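Hemolysin BL lytic component L1 (Bacillus cereus, PDB 7NMQ) probably acts as one lytic component of the Hemolysin BL enterotoxin, an alpha-helical pore-forming toxin of the ClyA-like family. Local coordinates at residues I32-V37 against T284-T289; P174-E179 against Q278-L283. One frame throughout, in Å; residues are numbered along the deposited sequence.

In the fold
Both contacts are made by neighbouring turns of helix 275-325, and their centres lie about 12 Å apart. Contact 1 is the buried one: the chain leaving helix 10-33 meets residues 284-289 through side-chain amides, next to strand 225-230. Contact 2 is only partly buried and joins residues 278-283 to helix 173-200 mainly by Leu176, Val280 and Leu281, with the base of Gln177. Along the sequence it nests inside the loop that contact 1 closes. The two also touch directly, since Gln34 NE2 reaches Ser282 O and Val37 packs on Ala279, Ser282 and Leu283. The amide bonding lies where the chain leaves helix 10-33, the aliphatic packing where two helices run side by side.

Contact 1 of 2, residues I32-V37 against T284-T289; sequences IKQPNV and TNAKET
Gln34 CG lies anti to the backbone N (chi1 -177°) and its chain then bends at chi2, while Asn285 CG is likewise anti; together these torsions bring the two amides together almost in one plane, Asn285 ND2 toward Gln34 OE1. The setting is the elongated helical bundle of a ClyA-like toxin. Gln34 is the first residue to leave helical geometry after helix 10-33, and Asn285 and Ala286 sit on the long helix 275-325. Their backbones stay well apart, the closest CA atoms being those of Gln34 and Ala286 at 8.2 Å, so the side chains of Gln34 and Asn285 both reach into the gap.

In the conformer of Asn285 described here, one of two modelled, ND2 donates to Gln34 OE1 over 3.3 Å, a fairly long bond that is noticeably bent, with 141° at the hydrogen. The donor comes in on a lone pair, in the carbonyl plane of Gln34, and OE1 in turn lies almost in the Asn285 amide plane. The two amides are nearly coplanar, 20° apart.

Each has further partners. Gln34 OE1 also accepts from the backbone N of Ala226, Asn285 ND2 in this conformer donates to the carbonyl of the same residue, and Gln34 NE2 binds Ser282 O. The buried amide pair is thus linked to strand 225-230 as well as to the helix, and with both ends of the Gln34 amide engaged its rotation is probably well fixed. Beside the polar link, the remaining touch is made by the methyl of Ala286, whose CB lies 3.7 Å from Gln34 NE2.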
loop_
_atom_site.group_PDB
_atom_site.type_symbol
_atom_site.label_atom_id
_atom_site.label_comp_id
_atom_site.label_asym_id
_atom_site.label_seq_id
_atom_site.Cartn_x
_atom_site.Cartn_y
_atom_site.Cartn_z
ATOM N N ILE A 32 2.839 -6.156 14.958
ATOM C CA ILE A 32 4.127 -6.264 15.712
ATOM C C ILE A 32 3.887 -5.856 17.167
ATOM O O ILE A 32 4.540 -6.420 18.075
ATOM C CB ILE A 32 5.231 -5.451 14.993
ATOM C CG1 ILE A 32 5.620 -6.182 13.706
ATOM C CG2 ILE A 32 6.430 -5.199 15.916
ATOM C CD1 ILE A 32 6.420 -5.369 12.761
ATOM N N LYS A 33 3.009 -4.919 17.428
ATOM C CA LYS A 33 2.807 -4.385 18.798
ATOM C C LYS A 33 1.779 -5.211 19.566
ATOM O O LYS A 33 1.736 -5.078 20.762
ATOM C CB LYS A 33 2.426 -2.902 18.716
ATOM C CG LYS A 33 3.625 -1.950 18.682
ATOM C CD LYS A 33 3.302 -0.512 18.967
ATOM C CE LYS A 33 3.437 -0.081 20.413
ATOM N NZ LYS A 33 2.900 1.290 20.600
ATOM N N GLN A 34 0.998 -6.056 18.926
ATOM C CA GLN A 34 -0.020 -6.828 19.644
ATOM C C GLN A 34 0.663 -8.015 20.311
ATOM O O GLN A 34 1.298 -8.833 19.647
ATOM C CB GLN A 34 -1.100 -7.292 18.690
ATOM C CG GLN A 34 -2.165 -8.027 19.457
ATOM C CD GLN A 34 -3.569 -7.758 19.020
ATOM O OE1 GLN A 34 -3.972 -6.653 18.690
ATOM N NE2 GLN A 34 -4.318 -8.825 18.945
ATOM N N PRO A 35 0.583 -8.154 21.647
ATOM C CA PRO A 35 1.256 -9.276 22.297
ATOM C C PRO A 35 0.507 -10.595 22.132
ATOM O O PRO A 35 -0.644 -10.596 21.707
ATOM C CB PRO A 35 1.272 -8.872 23.759
ATOM C CG PRO A 35 0.044 -8.057 23.899
ATOM C CD PRO A 35 -0.044 -7.244 22.617
ATOM N N ASN A 36 1.220 -11.680 22.427
ATOM C CA ASN A 36 0.587 -13.018 22.534
ATOM C C ASN A 36 -0.630 -12.913 23.444
ATOM O O ASN A 36 -0.563 -12.267 24.527
ATOM C CB ASN A 36 1.569 -14.095 22.972
ATOM C CG ASN A 36 2.498 -14.595 21.891
ATOM O OD1 ASN A 36 2.553 -14.037 20.798
ATOM N ND2 ASN A 36 3.230 -15.658 22.195
ATOM N N VAL A 37 -1.710 -13.553 23.067
ATOM C CA VAL A 37 -2.967 -13.417 23.853
ATOM C C VAL A 37 -2.750 -14.013 25.237
ATOM O O VAL A 37 -2.236 -15.125 25.385
ATOM C CB VAL A 37 -4.154 -14.059 23.130
ATOM C CG1 VAL A 37 -4.038 -15.566 22.961
ATOM C CG2 VAL A 37 -5.464 -13.748 23.815
ATOM N N THR A 284 -10.129 -11.243 17.963
ATOM C CA THR A 284 -11.044 -10.854 16.866
ATOM C C THR A 284 -10.407 -9.718 16.062
ATOM O O THR A 284 -10.436 -9.695 14.840
ATOM C CB THR A 284 -12.429 -10.488 17.389
ATOM O OG1 THR A 284 -12.939 -11.598 18.132
ATOM C CG2 THR A 284 -13.374 -10.178 16.253
ATOM N N ASN A 285 -9.823 -8.765 16.757
ATOM C CA ASN A 285 -9.090 -7.638 16.142
ATOM C C ASN A 285 -7.997 -8.196 15.227
ATOM O O ASN A 285 -7.902 -7.741 14.076
ATOM C CB ASN A 285 -8.516 -6.741 17.239
ATOM C CG ASN A 285 -7.779 -5.540 16.709
ATOM O OD1 ASN A 285 -8.409 -4.696 16.104
ATOM N ND2 ASN A 285 -6.500 -5.424 17.044
ATOM N N ALA A 286 -7.185 -9.111 15.739
ATOM C CA ALA A 286 -6.086 -9.695 14.948
ATOM C C ALA A 286 -6.667 -10.430 13.739
ATOM O O ALA A 286 -6.063 -10.361 12.663
ATOM C CB ALA A 286 -5.199 -10.543 15.795
ATOM N N LYS A 287 -7.746 -11.168 13.923
ATOM C CA LYS A 287 -8.328 -11.957 12.824
ATOM C C LYS A 287 -8.646 -11.001 11.676
ATOM O O LYS A 287 -8.362 -11.329 10.507
ATOM C CB LYS A 287 -9.579 -12.646 13.352
ATOM C CG LYS A 287 -10.278 -13.509 12.335
ATOM C CD LYS A 287 -11.397 -14.308 12.961
ATOM C CE LYS A 287 -12.506 -13.484 13.542
ATOM N NZ LYS A 287 -13.335 -12.746 12.578
ATOM N N GLU A 288 -9.258 -9.888 11.994
ATOM C CA GLU A 288 -9.690 -8.949 10.958
ATOM C C GLU A 288 -8.452 -8.407 10.233
ATOM O O GLU A 288 -8.424 -8.364 8.989
ATOM C CB GLU A 288 -10.558 -7.855 11.542
ATOM C CG GLU A 288 -11.881 -8.371 12.093
ATOM C CD GLU A 288 -12.650 -9.167 11.021
ATOM O OE1 GLU A 288 -12.913 -8.626 9.916
ATOM O OE2 GLU A 288 -12.867 -10.380 11.232
ATOM N N THR A 289 -7.457 -7.982 10.982
ATOM C CA THR A 289 -6.246 -7.402 10.394
ATOM C C THR A 289 -5.558 -8.440 9.519
ATOM O O THR A 289 -5.027 -8.093 8.456
ATOM C CB THR A 289 -5.323 -6.835 11.458
ATOM O OG1 THR A 289 -6.023 -5.792 12.131
ATOM C CG2 THR A 289 -4.041 -6.335 10.831
#

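Contact 2 of 2, residues P174-E179 against Q278-L283; sequences PQLQAE and QAVLSL
Leu176 and Leu281 make the closest apolar contact between residues 174-179 and 278-283, whose helices run in the same general direction here. The short segment axes come within 9.4 Å and cross at -30°. Leu176 CD1 meets Leu281 CD2 at 3.8 Å, and the other branch, Leu176 CD2, lies 4.0 Å from Leu281 CG. The two side chains cross at about a right angle, so the fork of Leu176 sits against one branch and the branch point of Leu281. Leu281 starts off to the flank of its helix, but its end swings nearer: chi1 -77° sets CG anti to the carbonyl carbon, and the chi2 rotation then turns CD2 to Leu176.

Val280 supplies the second apolar patch, its CB directed toward the 174-179 segment. Its CG1 is 4.4 Å from Leu176 CD2 and rests 4.2 Å from both the backbone N and the CB of Gln177, the residue whose CA is nearest to that of Val280. Gln177 therefore contributes its backbone N and CB, while in the conformer described its NE2 bonds to Glu181.

Leu166 of helix 161-169 also packs on Val280, and Leu269 of helix 247-272 on Leu281, so these helices also border the patch. Because the link between 174-179 and 278-283 consists almost wholly of aliphatic carbon contacts, it rests on dispersion and the exclusion of water, with little directional constraint.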
loop_
_atom_site.group_PDB
_atom_site.type_symbol
_atom_site.label_atom_id
_atom_site.label_comp_id
_atom_site.label_asym_id
_atom_site.label_seq_id
_atom_site.Cartn_x
_atom_site.Cartn_y
_atom_site.Cartn_z
ATOM N N PRO A 174 -20.427 -13.815 22.115
ATOM C CA PRO A 174 -20.766 -13.678 20.689
ATOM C C PRO A 174 -21.137 -12.240 20.316
ATOM O O PRO A 174 -20.729 -11.785 19.220
ATOM C CB PRO A 174 -21.891 -14.702 20.546
ATOM C CG PRO A 174 -21.557 -15.747 21.594
ATOM C CD PRO A 174 -21.115 -14.937 22.783
ATOM N N GLN A 175 -21.834 -11.510 21.168
ATOM C CA GLN A 175 -22.270 -10.126 20.849
ATOM C C GLN A 175 -21.014 -9.244 20.826
ATOM O O GLN A 175 -20.890 -8.363 19.961
ATOM C CB GLN A 175 -23.339 -9.648 21.833
ATOM C CG GLN A 175 -23.840 -8.237 21.599
ATOM C CD GLN A 175 -25.138 -7.926 22.315
ATOM O OE1 GLN A 175 -25.563 -8.601 23.261
ATOM N NE2 GLN A 175 -25.794 -6.871 21.859
ATOM N N LEU A 176 -20.064 -9.527 21.712
ATOM C CA LEU A 176 -18.816 -8.740 21.766
ATOM C C LEU A 176 -18.017 -8.969 20.480
ATOM O O LEU A 176 -17.521 -7.981 19.865
ATOM C CB LEU A 176 -18.005 -9.138 22.995
ATOM C CG LEU A 176 -16.750 -8.312 23.205
ATOM C CD1 LEU A 176 -17.078 -6.821 23.302
ATOM C CD2 LEU A 176 -15.985 -8.782 24.438
ATOM N N GLN A 177 -17.866 -10.227 20.078
ATOM C CA GLN A 177 -17.150 -10.572 18.826
ATOM C C GLN A 177 -17.810 -9.836 17.660
ATOM O O GLN A 177 -17.089 -9.246 16.842
ATOM C CB GLN A 177 -17.175 -12.073 18.571
ATOM C CG GLN A 177 -16.570 -12.413 17.226
ATOM C CD GLN A 177 -16.824 -13.848 16.860
ATOM O OE1 GLN A 177 -16.767 -14.728 17.703
ATOM N NE2 GLN A 177 -17.104 -14.096 15.594
ATOM N N ALA A 178 -19.134 -9.874 17.576
ATOM C CA ALA A 178 -19.865 -9.270 16.434
ATOM C C ALA A 178 -19.637 -7.759 16.466
ATOM O O ALA A 178 -19.468 -7.162 15.390
ATOM C CB ALA A 178 -21.317 -9.624 16.530
ATOM N N GLU A 179 -19.586 -7.164 17.662
ATOM C CA GLU A 179 -19.413 -5.691 17.806
ATOM C C GLU A 179 -18.039 -5.306 17.260
ATOM O O GLU A 179 -17.932 -4.337 16.501
ATOM C CB GLU A 179 -19.541 -5.216 19.253
ATOM C CG GLU A 179 -19.455 -3.719 19.440
ATOM C CD GLU A 179 -19.685 -3.238 20.863
ATOM O OE1 GLU A 179 -19.879 -4.075 21.759
ATOM O OE2 GLU A 179 -19.630 -2.027 21.070
ATOM N N GLN A 278 -11.191 -9.684 27.138
ATOM C CA GLN A 278 -10.046 -9.008 26.471
ATOM C C GLN A 278 -9.463 -9.920 25.395
ATOM O O GLN A 278 -9.017 -9.427 24.362
ATOM C CB GLN A 278 -8.968 -8.576 27.463
ATOM C CG GLN A 278 -9.395 -7.376 28.259
ATOM C CD GLN A 278 -8.344 -6.871 29.206
ATOM O OE1 GLN A 278 -7.386 -7.561 29.544
ATOM N NE2 GLN A 278 -8.532 -5.648 29.642
ATOM N N ALA A 279 -9.439 -11.221 25.643
ATOM C CA ALA A 279 -8.897 -12.179 24.669
ATOM C C ALA A 279 -9.827 -12.209 23.458
ATOM O O ALA A 279 -9.340 -12.264 22.351
ATOM C CB ALA A 279 -8.760 -13.562 25.260
ATOM N N VAL A 280 -11.125 -12.230 23.658
ATOM C CA VAL A 280 -12.062 -12.206 22.503
ATOM C C VAL A 280 -11.776 -10.958 21.671
ATOM O O VAL A 280 -11.732 -11.025 20.427
ATOM C CB VAL A 280 -13.510 -12.241 22.979
ATOM C CG1 VAL A 280 -14.463 -11.983 21.826
ATOM C CG2 VAL A 280 -13.766 -13.556 23.667
ATOM N N LEU A 281 -11.616 -9.832 22.331
ATOM C CA LEU A 281 -11.367 -8.568 21.627
ATOM C C LEU A 281 -10.073 -8.678 20.848
ATOM O O LEU A 281 -10.015 -8.274 19.652
ATOM C CB LEU A 281 -11.320 -7.428 22.636
ATOM C CG LEU A 281 -12.684 -7.003 23.133
ATOM C CD1 LEU A 281 -12.587 -6.128 24.344
ATOM C CD2 LEU A 281 -13.507 -6.336 22.088
ATOM N N SER A 282 -9.002 -9.083 21.500
ATOM C CA SER A 282 -7.681 -9.020 20.848
ATOM C C SER A 282 -7.638 -10.038 19.707
ATOM O O SER A 282 -7.074 -9.705 18.658
ATOM C CB SER A 282 -6.565 -9.188 21.840
ATOM O OG SER A 282 -6.565 -10.467 22.402
ATOM N N LEU A 283 -8.147 -11.234 19.923
ATOM C CA LEU A 283 -8.107 -12.246 18.866
ATOM C C LEU A 283 -8.985 -11.829 17.700
ATOM O O LEU A 283 -8.582 -12.097 16.531
ATOM C CB LEU A 283 -8.554 -13.593 19.410
ATOM C CG LEU A 283 -7.602 -14.147 20.464
ATOM C CD1 LEU A 283 -8.221 -15.399 21.008
ATOM C CD2 LEU A 283 -6.201 -14.421 19.914
#